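Local atomic coordinates of putative PLP-dependent aminotransferase (Bacillus cereus ATCC 10987, PDB entry 3JU7), a protein that probably binds pyridoxal phosphate and catalyses transamination, as a putative aminotransferase of the DegT/DnrJ/EryC1/StrS family. Residues T12-V15 and I16-L19; D115-V118 and L119-I123; M215-F218 and G219-T222; E256-R259 and I260-Y264; Q325-L328 and F329-Y332. All coordinates share one frame; numbering follows the deposited sequence. Where two conformers were deposited one is given.

Contact 1. Residues T12-V15 and I16-L19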
loop_
_atom_site.group_PDB
_atom_site.type_symbol
_atom_site.label_atom_id
_atom_site.label_comp_id
_atom_site.label_asym_id
_atom_site.label_seq_id
_atom_site.Cartn_x
_atom_site.Cartn_y
_atom_site.Cartn_z
ATOM N N THR A 12 -15.242 1.902 13.779
ATOM C CA THR A 12 -14.014 2.596 14.124
ATOM C C THR A 12 -14.396 3.743 15.061
ATOM O O THR A 12 -15.559 4.140 15.128
ATOM C CB THR A 12 -13.298 3.152 12.869
ATOM O OG1 THR A 12 -14.133 4.156 12.286
ATOM C CG2 THR A 12 -13.022 2.043 11.811
ATOM N N VAL A 13 -13.453 4.304 15.788
ATOM C CA VAL A 13 -13.802 5.464 16.600
ATOM C C VAL A 13 -14.380 6.627 15.750
ATOM O O VAL A 13 -13.911 6.903 14.656
ATOM C CB VAL A 13 -12.643 5.929 17.463
ATOM C CG1 VAL A 13 -12.241 4.783 18.349
ATOM C CG2 VAL A 13 -11.494 6.400 16.617
ATOM N N PRO A 14 -15.436 7.273 16.240
ATOM C CA PRO A 14 -16.065 8.353 15.510
ATOM C C PRO A 14 -15.178 9.573 15.341
ATOM O O PRO A 14 -14.286 9.785 16.150
ATOM C CB PRO A 14 -17.262 8.736 16.408
ATOM C CG PRO A 14 -17.319 7.754 17.454
ATOM C CD PRO A 14 -16.027 7.093 17.572
ATOM N N VAL A 15 -15.491 10.413 14.355
ATOM C CA VAL A 15 -14.637 11.567 14.050
ATOM C C VAL A 15 -14.364 12.492 15.271
ATOM O O VAL A 15 -13.251 12.991 15.420
ATOM C CB VAL A 15 -15.142 12.396 12.835
ATOM C CG1 VAL A 15 -16.620 12.889 13.040
ATOM C CG2 VAL A 15 -14.140 13.554 12.545
ATOM N N ILE A 16 -15.318 12.670 16.169
ATOM C CA ILE A 16 -15.086 13.635 17.275
ATOM C C ILE A 16 -13.810 13.247 18.085
ATOM O O ILE A 16 -13.120 14.102 18.595
ATOM C CB ILE A 16 -16.331 13.771 18.194
ATOM C CG1 ILE A 16 -16.267 15.016 19.100
ATOM C CG2 ILE A 16 -16.496 12.536 19.086
ATOM C CD1 ILE A 16 -16.594 16.310 18.462
ATOM N N GLU A 17 -13.509 11.946 18.136
ATOM C CA GLU A 17 -12.401 11.384 18.914
ATOM C C GLU A 17 -11.005 11.670 18.378
ATOM O O GLU A 17 -10.070 11.648 19.156
ATOM C CB GLU A 17 -12.587 9.864 19.055
ATOM C CG GLU A 17 -13.853 9.425 19.788
ATOM C CD GLU A 17 -13.919 9.864 21.249
ATOM O OE1 GLU A 17 -12.915 10.381 21.799
ATOM O OE2 GLU A 17 -14.984 9.695 21.864
ATOM N N TYR A 18 -10.862 11.927 17.067
ATOM C CA TYR A 18 -9.581 12.354 16.494
ATOM C C TYR A 18 -9.622 13.725 15.778
ATOM O O TYR A 18 -8.758 14.007 14.965
ATOM C CB TYR A 18 -9.004 11.280 15.553
ATOM C CG TYR A 18 -9.944 10.850 14.466
ATOM C CD1 TYR A 18 -10.860 9.841 14.685
ATOM C CD2 TYR A 18 -9.948 11.496 13.244
ATOM C CE1 TYR A 18 -11.746 9.467 13.698
ATOM C CE2 TYR A 18 -10.823 11.144 12.255
ATOM C CZ TYR A 18 -11.719 10.132 12.473
ATOM O OH TYR A 18 -12.584 9.808 11.480
ATOM N N LEU A 19 -10.586 14.586 16.101
ATOM C CA LEU A 19 -10.708 15.865 15.391
ATOM C C LEU A 19 -9.565 16.803 15.791
ATOM O O LEU A 19 -8.984 17.446 14.946
ATOM C CB LEU A 19 -12.078 16.508 15.642
ATOM C CG LEU A 19 -12.633 17.563 14.682
ATOM C CD1 LEU A 19 -12.449 17.143 13.235
ATOM C CD2 LEU A 19 -14.124 17.770 14.953
HETATM O O HOH W 1 -14.129 7.856 12.276
#

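Contact 2. Residues D115-V118 and L119-I123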
loop_
_atom_site.group_PDB
_atom_site.type_symbol
_atom_site.label_atom_id
_atom_site.label_comp_id
_atom_site.label_asym_id
_atom_site.label_seq_id
_atom_site.Cartn_x
_atom_site.Cartn_y
_atom_site.Cartn_z
ATOM N N ASP A 115 2.358 -27.030 12.775
ATOM C CA ASP A 115 2.916 -28.060 13.644
ATOM C C ASP A 115 4.442 -28.012 13.599
ATOM O O ASP A 115 5.046 -28.331 12.582
ATOM C CB ASP A 115 2.415 -29.440 13.196
ATOM C CG ASP A 115 3.085 -30.595 13.933
ATOM O OD1 ASP A 115 4.181 -30.402 14.495
ATOM O OD2 ASP A 115 2.535 -31.710 13.912
ATOM N N LYS A 116 5.055 -27.644 14.721
ATOM C CA LYS A 116 6.490 -27.359 14.766
ATOM C C LYS A 116 7.362 -28.573 14.447
ATOM O O LYS A 116 8.399 -28.438 13.838
ATOM C CB LYS A 116 6.872 -26.670 16.099
ATOM C CG LYS A 116 6.527 -25.128 16.052
ATOM C CD LYS A 116 6.531 -24.381 17.406
ATOM C CE LYS A 116 5.254 -24.660 18.193
ATOM N NZ LYS A 116 5.032 -23.671 19.284
ATOM N N THR A 117 6.891 -29.752 14.798
ATOM C CA THR A 117 7.590 -30.975 14.472
ATOM C C THR A 117 7.698 -31.150 12.981
ATOM O O THR A 117 8.768 -31.445 12.449
ATOM C CB THR A 117 6.849 -32.174 15.042
ATOM O OG1 THR A 117 6.873 -32.074 16.458
ATOM C CG2 THR A 117 7.497 -33.459 14.655
ATOM N N VAL A 118 6.581 -30.953 12.298
ATOM C CA VAL A 118 6.553 -31.114 10.855
ATOM C C VAL A 118 7.374 -29.991 10.202
ATOM O O VAL A 118 8.102 -30.241 9.254
ATOM C CB VAL A 118 5.098 -31.202 10.350
ATOM C CG1 VAL A 118 5.046 -31.126 8.822
ATOM C CG2 VAL A 118 4.426 -32.524 10.908
ATOM N N LEU A 119 7.315 -28.779 10.758
ATOM C CA LEU A 119 8.059 -27.651 10.225
ATOM C C LEU A 119 9.589 -27.919 10.309
ATOM O O LEU A 119 10.309 -27.763 9.310
ATOM C CB LEU A 119 7.671 -26.350 10.962
ATOM C CG LEU A 119 8.549 -25.108 10.749
ATOM C CD1 LEU A 119 8.692 -24.682 9.281
ATOM C CD2 LEU A 119 8.036 -23.927 11.568
ATOM N N TRP A 120 10.057 -28.361 11.485
ATOM C CA TRP A 120 11.481 -28.691 11.735
ATOM C C TRP A 120 11.994 -29.763 10.785
ATOM O O TRP A 120 13.077 -29.662 10.204
ATOM C CB TRP A 120 11.663 -29.211 13.165
ATOM C CG TRP A 120 12.230 -28.245 14.156
ATOM C CD1 TRP A 120 13.347 -28.429 14.929
ATOM C CD2 TRP A 120 11.719 -26.951 14.495
ATOM N NE1 TRP A 120 13.557 -27.330 15.729
ATOM C CE2 TRP A 120 12.570 -26.410 15.483
ATOM C CE3 TRP A 120 10.628 -26.195 14.056
ATOM C CZ2 TRP A 120 12.362 -25.148 16.036
ATOM C CZ3 TRP A 120 10.421 -24.949 14.611
ATOM C CH2 TRP A 120 11.283 -24.437 15.588
ATOM N N ASP A 121 11.220 -30.824 10.628
ATOM C CA ASP A 121 11.680 -31.888 9.761
ATOM C C ASP A 121 11.843 -31.318 8.388
ATOM O O ASP A 121 12.829 -31.607 7.700
ATOM C CB ASP A 121 10.717 -33.082 9.768
ATOM C CG ASP A 121 10.763 -33.876 11.076
ATOM O OD1 ASP A 121 11.634 -33.632 11.939
ATOM O OD2 ASP A 121 9.914 -34.768 11.245
ATOM N N LYS A 122 10.909 -30.463 7.995
ATOM C CA LYS A 122 10.955 -29.886 6.649
ATOM C C LYS A 122 12.119 -28.901 6.480
ATOM O O LYS A 122 12.769 -28.862 5.436
ATOM C CB LYS A 122 9.606 -29.246 6.284
ATOM C CG LYS A 122 9.492 -28.775 4.830
ATOM C CD LYS A 122 9.774 -29.887 3.807
ATOM C CE LYS A 122 8.713 -30.905 3.842
ATOM N NZ LYS A 122 8.937 -32.023 2.848
ATOM N N ILE A 123 12.394 -28.097 7.502
ATOM C CA ILE A 123 13.574 -27.231 7.457
ATOM C C ILE A 123 14.824 -28.096 7.263
ATOM O O ILE A 123 15.682 -27.818 6.403
ATOM C CB ILE A 123 13.710 -26.398 8.699
ATOM C CG1 ILE A 123 12.601 -25.340 8.728
ATOM C CG2 ILE A 123 15.100 -25.752 8.729
ATOM C CD1 ILE A 123 12.500 -24.565 10.028
#

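Contact 3. Residues M215-F218 and G219-T222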
loop_
_atom_site.group_PDB
_atom_site.type_symbol
_atom_site.label_atom_id
_atom_site.label_comp_id
_atom_site.label_asym_id
_atom_site.label_seq_id
_atom_site.Cartn_x
_atom_site.Cartn_y
_atom_site.Cartn_z
HETATM N N MSE A 215 12.693 1.076 3.453
HETATM C CA MSE A 215 12.078 0.282 2.380
HETATM C C MSE A 215 10.680 0.785 1.981
HETATM O O MSE A 215 10.348 0.846 0.818
HETATM C CB MSE A 215 12.009 -1.196 2.770
HETATM C CG MSE A 215 13.355 -1.838 2.773
HETATM SE SE MSE A 215 13.298 -3.675 3.363
HETATM C CE MSE A 215 11.933 -4.373 2.047
ATOM N N GLY A 216 9.885 1.168 2.972
ATOM C CA GLY A 216 8.565 1.702 2.712
ATOM C C GLY A 216 8.540 3.122 2.168
ATOM O O GLY A 216 7.465 3.645 1.908
ATOM N N ASN A 217 9.721 3.735 2.035
ATOM C CA ASN A 217 9.919 5.046 1.429
ATOM C C ASN A 217 10.980 4.885 0.341
ATOM O O ASN A 217 12.012 5.571 0.332
ATOM C CB ASN A 217 10.360 6.080 2.507
ATOM C CG ASN A 217 10.481 7.513 1.955
ATOM O OD1 ASN A 217 9.682 7.962 1.112
ATOM N ND2 ASN A 217 11.469 8.231 2.445
ATOM N N PHE A 218 10.731 3.927 -0.563
ATOM C CA PHE A 218 11.514 3.763 -1.779
ATOM C C PHE A 218 12.986 3.379 -1.578
ATOM O O PHE A 218 13.827 3.638 -2.455
ATOM C CB PHE A 218 11.416 5.051 -2.631
ATOM C CG PHE A 218 10.013 5.589 -2.746
ATOM C CD1 PHE A 218 9.103 4.992 -3.604
ATOM C CD2 PHE A 218 9.601 6.658 -1.989
ATOM C CE1 PHE A 218 7.823 5.455 -3.715
ATOM C CE2 PHE A 218 8.297 7.124 -2.098
ATOM C CZ PHE A 218 7.412 6.506 -2.975
ATOM N N GLY A 219 13.316 2.751 -0.455
ATOM C CA GLY A 219 14.722 2.421 -0.179
ATOM C C GLY A 219 15.646 3.623 0.020
ATOM O O GLY A 219 16.866 3.512 -0.126
ATOM N N PHE A 220 15.062 4.777 0.330
ATOM C CA PHE A 220 15.803 6.027 0.402
ATOM C C PHE A 220 16.632 6.141 1.627
ATOM O O PHE A 220 16.167 5.817 2.693
ATOM C CB PHE A 220 14.862 7.241 0.407
ATOM C CG PHE A 220 14.313 7.599 -0.928
ATOM C CD1 PHE A 220 14.830 7.052 -2.106
ATOM C CD2 PHE A 220 13.299 8.559 -1.022
ATOM C CE1 PHE A 220 14.302 7.435 -3.380
ATOM C CE2 PHE A 220 12.768 8.932 -2.268
ATOM C CZ PHE A 220 13.275 8.376 -3.439
ATOM N N ASP A 221 17.857 6.602 1.429
ATOM C CA ASP A 221 18.795 7.000 2.484
ATOM C C ASP A 221 18.559 8.466 2.724
ATOM O O ASP A 221 17.584 9.015 2.225
ATOM C CB ASP A 221 20.272 6.721 2.086
ATOM C CG ASP A 221 20.775 7.564 0.891
ATOM O OD1 ASP A 221 20.066 8.476 0.422
ATOM O OD2 ASP A 221 21.907 7.295 0.407
ATOM N N THR A 222 19.435 9.116 3.479
ATOM C CA THR A 222 19.170 10.475 3.883
ATOM C C THR A 222 19.361 11.465 2.729
ATOM O O THR A 222 19.004 12.620 2.863
ATOM C CB THR A 222 20.054 10.890 5.065
ATOM O OG1 THR A 222 21.423 10.820 4.654
ATOM C CG2 THR A 222 19.808 9.932 6.244
HETATM O O HOH W 2 13.867 6.492 3.564
#

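Contact 4. Residues E256-R259 and I260-Y264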
loop_
_atom_site.group_PDB
_atom_site.type_symbol
_atom_site.label_atom_id
_atom_site.label_comp_id
_atom_site.label_asym_id
_atom_site.label_seq_id
_atom_site.Cartn_x
_atom_site.Cartn_y
_atom_site.Cartn_z
ATOM N N GLU A 256 -15.598 -4.751 25.412
ATOM C CA GLU A 256 -16.779 -5.113 24.630
ATOM C C GLU A 256 -16.616 -6.505 23.982
ATOM O O GLU A 256 -17.494 -7.351 24.115
ATOM C CB GLU A 256 -17.007 -4.023 23.576
ATOM C CG GLU A 256 -18.097 -4.260 22.556
ATOM C CD GLU A 256 -19.492 -4.103 23.108
ATOM O OE1 GLU A 256 -19.651 -3.834 24.325
ATOM O OE2 GLU A 256 -20.448 -4.251 22.315
ATOM N N ARG A 257 -15.473 -6.743 23.326
ATOM C CA ARG A 257 -15.230 -8.024 22.636
ATOM C C ARG A 257 -15.070 -9.191 23.588
ATOM O O ARG A 257 -15.551 -10.306 23.322
ATOM C CB ARG A 257 -13.976 -7.974 21.748
ATOM C CG ARG A 257 -14.194 -7.334 20.445
ATOM C CD ARG A 257 -12.935 -7.212 19.596
ATOM N NE ARG A 257 -13.313 -6.394 18.464
ATOM C CZ ARG A 257 -13.968 -6.826 17.389
ATOM N NH1 ARG A 257 -14.258 -8.103 17.218
ATOM N NH2 ARG A 257 -14.319 -5.953 16.454
ATOM N N THR A 258 -14.362 -8.954 24.692
ATOM C CA THR A 258 -14.215 -10.007 25.675
ATOM C C THR A 258 -15.572 -10.397 26.229
ATOM O O THR A 258 -15.880 -11.561 26.310
ATOM C CB THR A 258 -13.286 -9.609 26.787
ATOM O OG1 THR A 258 -12.023 -9.245 26.217
ATOM C CG2 THR A 258 -13.113 -10.787 27.760
ATOM N N ARG A 259 -16.404 -9.416 26.562
ATOM C CA ARG A 259 -17.744 -9.696 27.065
ATOM C C ARG A 259 -18.525 -10.564 26.110
ATOM O O ARG A 259 -19.161 -11.511 26.544
ATOM C CB ARG A 259 -18.555 -8.420 27.286
ATOM C CG ARG A 259 -18.302 -7.748 28.617
ATOM C CD ARG A 259 -19.606 -7.266 29.284
ATOM N NE ARG A 259 -20.523 -6.611 28.342
ATOM C CZ ARG A 259 -20.400 -5.363 27.884
ATOM N NH1 ARG A 259 -19.390 -4.585 28.267
ATOM N NH2 ARG A 259 -21.304 -4.881 27.033
ATOM N N ILE A 260 -18.514 -10.217 24.822
ATOM C CA ILE A 260 -19.278 -10.975 23.819
ATOM C C ILE A 260 -18.733 -12.409 23.709
ATOM O O ILE A 260 -19.502 -13.375 23.666
ATOM C CB ILE A 260 -19.297 -10.273 22.455
ATOM C CG1 ILE A 260 -20.011 -8.931 22.567
ATOM C CG2 ILE A 260 -20.027 -11.093 21.439
ATOM C CD1 ILE A 260 -19.714 -8.011 21.400
ATOM N N SER A 261 -17.411 -12.538 23.730
ATOM C CA SER A 261 -16.768 -13.863 23.745
ATOM C C SER A 261 -17.202 -14.709 24.940
ATOM O O SER A 261 -17.571 -15.872 24.766
ATOM C CB SER A 261 -15.241 -13.746 23.773
ATOM O OG SER A 261 -14.748 -13.130 22.597
ATOM N N GLU A 262 -17.134 -14.110 26.138
ATOM C CA GLU A 262 -17.588 -14.740 27.374
ATOM C C GLU A 262 -19.030 -15.225 27.212
ATOM O O GLU A 262 -19.352 -16.353 27.597
ATOM C CB GLU A 262 -17.533 -13.757 28.571
ATOM C CG GLU A 262 -16.121 -13.271 29.044
ATOM C CD GLU A 262 -16.210 -12.262 30.211
ATOM O OE1 GLU A 262 -17.136 -12.399 31.039
ATOM O OE2 GLU A 262 -15.369 -11.333 30.315
ATOM N N TRP A 263 -19.902 -14.378 26.659
ATOM C CA TRP A 263 -21.296 -14.764 26.454
ATOM C C TRP A 263 -21.410 -15.975 25.520
ATOM O O TRP A 263 -22.218 -16.894 25.722
ATOM C CB TRP A 263 -22.112 -13.619 25.854
ATOM C CG TRP A 263 -22.410 -12.497 26.771
ATOM C CD1 TRP A 263 -22.533 -12.553 28.133
ATOM C CD2 TRP A 263 -22.709 -11.142 26.398
ATOM N NE1 TRP A 263 -22.854 -11.321 28.622
ATOM C CE2 TRP A 263 -22.973 -10.436 27.583
ATOM C CE3 TRP A 263 -22.783 -10.463 25.178
ATOM C CZ2 TRP A 263 -23.286 -9.079 27.588
ATOM C CZ3 TRP A 263 -23.087 -9.120 25.184
ATOM C CH2 TRP A 263 -23.327 -8.438 26.375
ATOM N N TYR A 264 -20.630 -15.950 24.461
ATOM C CA TYR A 264 -20.622 -17.055 23.536
ATOM C C TYR A 264 -20.256 -18.345 24.279
ATOM O O TYR A 264 -20.918 -19.370 24.108
ATOM C CB TYR A 264 -19.633 -16.788 22.403
ATOM C CG TYR A 264 -20.236 -16.440 21.055
ATOM C CD1 TYR A 264 -21.036 -17.351 20.371
ATOM C CD2 TYR A 264 -19.952 -15.237 20.440
ATOM C CE1 TYR A 264 -21.556 -17.049 19.127
ATOM C CE2 TYR A 264 -20.470 -14.933 19.206
ATOM C CZ TYR A 264 -21.257 -15.837 18.538
ATOM O OH TYR A 264 -21.718 -15.539 17.262
#

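Contact 5. Residues Q325-L328 and F329-Y332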
loop_
_atom_site.group_PDB
_atom_site.type_symbol
_atom_site.label_atom_id
_atom_site.label_comp_id
_atom_site.label_asym_id
_atom_site.label_seq_id
_atom_site.Cartn_x
_atom_site.Cartn_y
_atom_site.Cartn_z
ATOM N N GLN A 325 -6.170 -25.108 -1.127
ATOM C CA GLN A 325 -7.384 -25.499 -1.872
ATOM C C GLN A 325 -7.893 -24.410 -2.844
ATOM O O GLN A 325 -8.729 -24.678 -3.697
ATOM C CB GLN A 325 -8.497 -25.882 -0.878
ATOM C CG GLN A 325 -8.063 -27.006 0.080
ATOM C CD GLN A 325 -9.042 -27.255 1.187
ATOM O OE1 GLN A 325 -9.662 -26.316 1.701
ATOM N NE2 GLN A 325 -9.196 -28.539 1.579
ATOM N N GLN A 326 -7.396 -23.189 -2.701
ATOM C CA GLN A 326 -7.802 -22.082 -3.572
ATOM C C GLN A 326 -7.027 -22.093 -4.863
ATOM O O GLN A 326 -5.848 -22.487 -4.901
ATOM C CB GLN A 326 -7.622 -20.734 -2.879
ATOM C CG GLN A 326 -8.556 -20.619 -1.749
ATOM C CD GLN A 326 -8.483 -19.328 -1.010
ATOM O OE1 GLN A 326 -8.285 -18.263 -1.581
ATOM N NE2 GLN A 326 -8.678 -19.415 0.279
ATOM N N VAL A 327 -7.702 -21.655 -5.922
ATOM C CA VAL A 327 -7.180 -21.755 -7.282
ATOM C C VAL A 327 -5.730 -21.316 -7.379
ATOM O O VAL A 327 -4.889 -22.017 -7.933
ATOM C CB VAL A 327 -8.065 -20.944 -8.257
ATOM C CG1 VAL A 327 -7.366 -20.732 -9.634
ATOM C CG2 VAL A 327 -9.426 -21.632 -8.398
ATOM N N LEU A 328 -5.385 -20.169 -6.816
ATOM C CA LEU A 328 -4.042 -19.642 -7.103
ATOM C C LEU A 328 -2.924 -20.468 -6.504
ATOM O O LEU A 328 -1.822 -20.442 -6.990
ATOM C CB LEU A 328 -3.902 -18.199 -6.650
ATOM C CG LEU A 328 -2.800 -17.428 -7.357
ATOM C CD1 LEU A 328 -3.236 -17.071 -8.777
ATOM C CD2 LEU A 328 -2.440 -16.160 -6.524
ATOM N N PHE A 329 -3.190 -21.205 -5.439
ATOM C CA PHE A 329 -2.130 -21.846 -4.684
ATOM C C PHE A 329 -2.109 -23.360 -4.758
ATOM O O PHE A 329 -1.362 -23.994 -4.037
ATOM C CB PHE A 329 -2.285 -21.447 -3.220
ATOM C CG PHE A 329 -2.500 -19.981 -3.005
ATOM C CD1 PHE A 329 -1.470 -19.090 -3.244
ATOM C CD2 PHE A 329 -3.715 -19.500 -2.555
ATOM C CE1 PHE A 329 -1.636 -17.773 -3.020
ATOM C CE2 PHE A 329 -3.901 -18.149 -2.313
ATOM C CZ PHE A 329 -2.880 -17.269 -2.584
ATOM N N ARG A 330 -2.939 -23.947 -5.600
ATOM C CA ARG A 330 -3.119 -25.411 -5.629
ATOM C C ARG A 330 -1.881 -26.186 -5.964
ATOM O O ARG A 330 -1.782 -27.322 -5.623
ATOM C CB ARG A 330 -4.054 -25.812 -6.764
ATOM C CG ARG A 330 -5.480 -25.596 -6.531
ATOM C CD ARG A 330 -6.142 -25.688 -7.895
ATOM N NE ARG A 330 -7.607 -25.677 -7.864
ATOM C CZ ARG A 330 -8.352 -25.480 -8.951
ATOM N NH1 ARG A 330 -7.781 -25.280 -10.154
ATOM N NH2 ARG A 330 -9.673 -25.487 -8.850
ATOM N N ASN A 331 -1.010 -25.609 -6.768
ATOM C CA ASN A 331 0.126 -26.338 -7.245
ATOM C C ASN A 331 1.411 -26.095 -6.469
ATOM O O ASN A 331 2.408 -26.622 -6.847
ATOM C CB ASN A 331 0.310 -26.047 -8.732
ATOM C CG ASN A 331 -0.849 -26.608 -9.572
ATOM O OD1 ASN A 331 -1.598 -27.483 -9.125
ATOM N ND2 ASN A 331 -1.005 -26.089 -10.779
ATOM N N TYR A 332 1.379 -25.324 -5.382
ATOM C CA TYR A 332 2.571 -25.163 -4.577
ATOM C C TYR A 332 2.796 -26.411 -3.737
ATOM O O TYR A 332 1.842 -27.089 -3.343
ATOM C CB TYR A 332 2.476 -23.942 -3.680
ATOM C CG TYR A 332 2.584 -22.666 -4.473
ATOM C CD1 TYR A 332 3.768 -22.341 -5.129
ATOM C CD2 TYR A 332 1.517 -21.783 -4.575
ATOM C CE1 TYR A 332 3.877 -21.194 -5.857
ATOM C CE2 TYR A 332 1.630 -20.618 -5.315
ATOM C CZ TYR A 332 2.812 -20.335 -5.950
ATOM O OH TYR A 332 2.964 -19.197 -6.712
HETATM O O HOH W 3 -0.416 -22.951 -7.627
#

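Contact 1. Residues T12-V15 and I16-L19
Tyr18 folds its ring back against the backbone of Val13, Pro14 and Val15, in the turn that leads into helix 19-28, where Tyr18 itself takes the N-cap position. Its CG is wedged between the backbone N and the carbonyl carbon (chi1 54°), and this torsion brings the ring back to the incoming chain. The flat ring and the bent backbone fit closely: Val15 O lies over the centre of one face, 3.9 Å above the plane of the Tyr18 ring, while Val13 O comes in at the edge, 3.5 Å from Tyr18 CE1. Beside it, Val13 CG2 is a bump against Tyr18 CD1 at 4.0 Å. Val15 CG2 fills the hollow between the Tyr18 ring and Leu19, 4.0 Å from Leu19 CD1. Elsewhere on the turn, Pro14 and Glu17 run side by side and point the same way, with Pro14 CD 3.9 Å from Glu17 CG. The bend is closed by Glu17 N donating to Pro14 O at 3.0 Å and by Tyr18 N donating to Val15 O. The second subunit packs on this turn: its Leu22 meets Val15, and its Asp26 accepts from Val15 N. Ile242 and Ala245 of helix 237-248 touch the Tyr18 side chain. A water finishes the fit, accepting from Tyr18 OH at 2.6 Å and donating to Val13 O at 2.6 Å.

Contact 2. Residues D115-V118 and L119-I123
Leu119 lays its CB over two carbonyl oxygens of the turn before it, 3.6 Å from Lys116 O and 3.7 Å from Asp115 O, in the capped first turns of helix 116-126. With CG anti to the backbone N (chi1 168°), the rest of the side chain leaves that turn for the interior, where Leu82 of strand 80-84 and Tyr148 of helix 146-153 receive it. Asp115 is the N-cap: its OD1 accepts two weak bonds, from Thr117 N at 2.8 Å and from Val118 N at 3.3 Å, and so occupies amide groups that have no carbonyl a turn earlier. Its other oxygen, OD2, makes a salt bridge to Arg339, which ties the helix start to helix 338-346. Lys116 and Trp120 run alongside each other, pointing the same way, but Trp120 has two conformers and the fit of its ring is therefore doubtful. On another side Lys122 bends away to a salt bridge with Glu125 and a hydrogen bond with Tyr103. Regular helical bonds join the turns, the first of them from Leu119 N to Asp115 O, 2.9 Å long, with the donor in the carbonyl plane.

Contact 3. Residues M215-F218 and G219-T222
Phe220 N donates to Asn217 O at 3.2 Å, closing a type I' beta turn in the loop between helices 206-215 and 237-248. The donor stands above the carbonyl plane of Asn217, 39° out of it. Phe218 and Gly219 fill the two central places, both with positive phi; glycine adopts such a backbone easily, whereas Phe218 takes it up with a full side chain. A second polar link spans the turn through water: Asn217 ND2 gives a hydrogen bond to the water at 3.2 Å, and the water donates to Phe220 O at 2.6 Å. With CG anti to its own N (chi1 -175°), Asn217 carries ND2 to this water and to within 3.9 Å of Phe220 CD2, the amide crossing the Phe220 side chain at about a right angle.

The apolar part is a CH-pi contact. Phe218 CB sits over the centre of one face of the Phe220 ring, 3.8 Å from its centroid. The two rings themselves meet obliquely, centroids 5.5 Å apart and planes at 46°, so neither lies flat on the other. The second subunit adds to the apolar group, with its Phe88 edge-to-face against Phe218 and its Pro89 packed on Phe220. Taken together, one direct bond and one water bridge fix the tight bend, and the bend presents two phenyl groups from nearly adjacent positions to the dimer interface.

Contact 4. Residues E256-R259 and I260-Y264
Arg259 runs alongside Trp263, one helical turn ahead, and the two side chains point the same way on helix 250-270. From CB, which merely adjoins the peptide to Ile260, the chain sets off with CG beside its own N and then bends at both chi2 and chi3 (-137° and -43°), which brings the guanidinium back beside the helix. There NE lies 3.8 Å from Trp263 CZ2, and NH2 is 4.1 Å from Trp263 CH2. The indole carbon CZ2 meets the guanidinium at its edge, with the planes 67° apart, so the group does not lie flat on the ring. NH2 then reaches Glu256 OE1 at 3.3 Å, a salt bridge of charges alone because the oxygen is well out of the guanidinium plane. The other Glu256 oxygen, OE2, accepts from Gly355 N. Trp263 also turns one face to Arg259 O, which stands 3.4 Å above its plane toward the rim and accepts from Trp263 N. On the buried side, Arg257 NH1 bonds to Gln288 O. The Arg259 tip is therefore probably held by charge attraction and by contact with the indole, without a directed hydrogen bond to Glu256 or Trp263.

Contact 5. Residues Q325-L328 and F329-Y332
Two bends follow each other here: Phe329 N donates to Gln326 O at 3.0 Å, closing the first, and Phe329 then opens a type I beta turn that ends at Tyr332, where Tyr332 N makes a weak bond to Phe329 O. A water clasps the second bend to the first, donating to Leu328 O at 2.9 Å and accepting from Asn331 N at 2.9 Å.

Among the side chains, the neighbours Leu328 and Phe329 pack on each other. Leu328 CB stands over the middle of one Phe329 face, 4.1 Å from the ring centroid and almost exactly on the normal, a CH-pi contact. With its CG anti to the backbone N (chi1 -158°), Leu328 carries CD2 on past the ring to 3.9 Å from Phe329 CE1. Gln326 CB approaches the same ring at its edge, 4.1 Å from Phe329 CD2. On the outer side, Arg330 stretches out from CG to NE beside Val327, and Val327 CG2 lies over one face of the guanidinium, 3.9 Å from Arg330 NH2. Tyr332 swings its CE2 to within 3.8 Å of Leu328 O.

The second subunit hydrogen-bonds to the first bend: Gln326 OE1 accepts from its Cys226 N, and Val327 N donates to its Glu225. Within the chain, Phe329 is pressed onto Pro92 and Ile96 of helix 90-97 and Phe104 of strand 101-105, Tyr332 lies against that same helix and strand, and Gln325 rests on Asn341 and Ala344 of helix 338-346.

Overall arrangement
The contacts come in series along the chain, yet the fold spreads them widely: the centres of contact 1 and contact 2 are about 45 Å apart, on opposite sides of the chain's centre, and contacts 3 and 4 are likewise opposed, about 43 Å between centres. Contacts 2 and 5 are the nearest pair by centres, about 21 Å, and share helix 338-346 and strand 101-105 as neighbours. Contacts 1, 3 and 5 all reach the second subunit; contacts 2 and 4 do not. Contact 5 meets residues 225-227 of the partner chain, part of the same loop that carries contact 3 in that chain, so this loop of one subunit meets the 325-332 turns of the other.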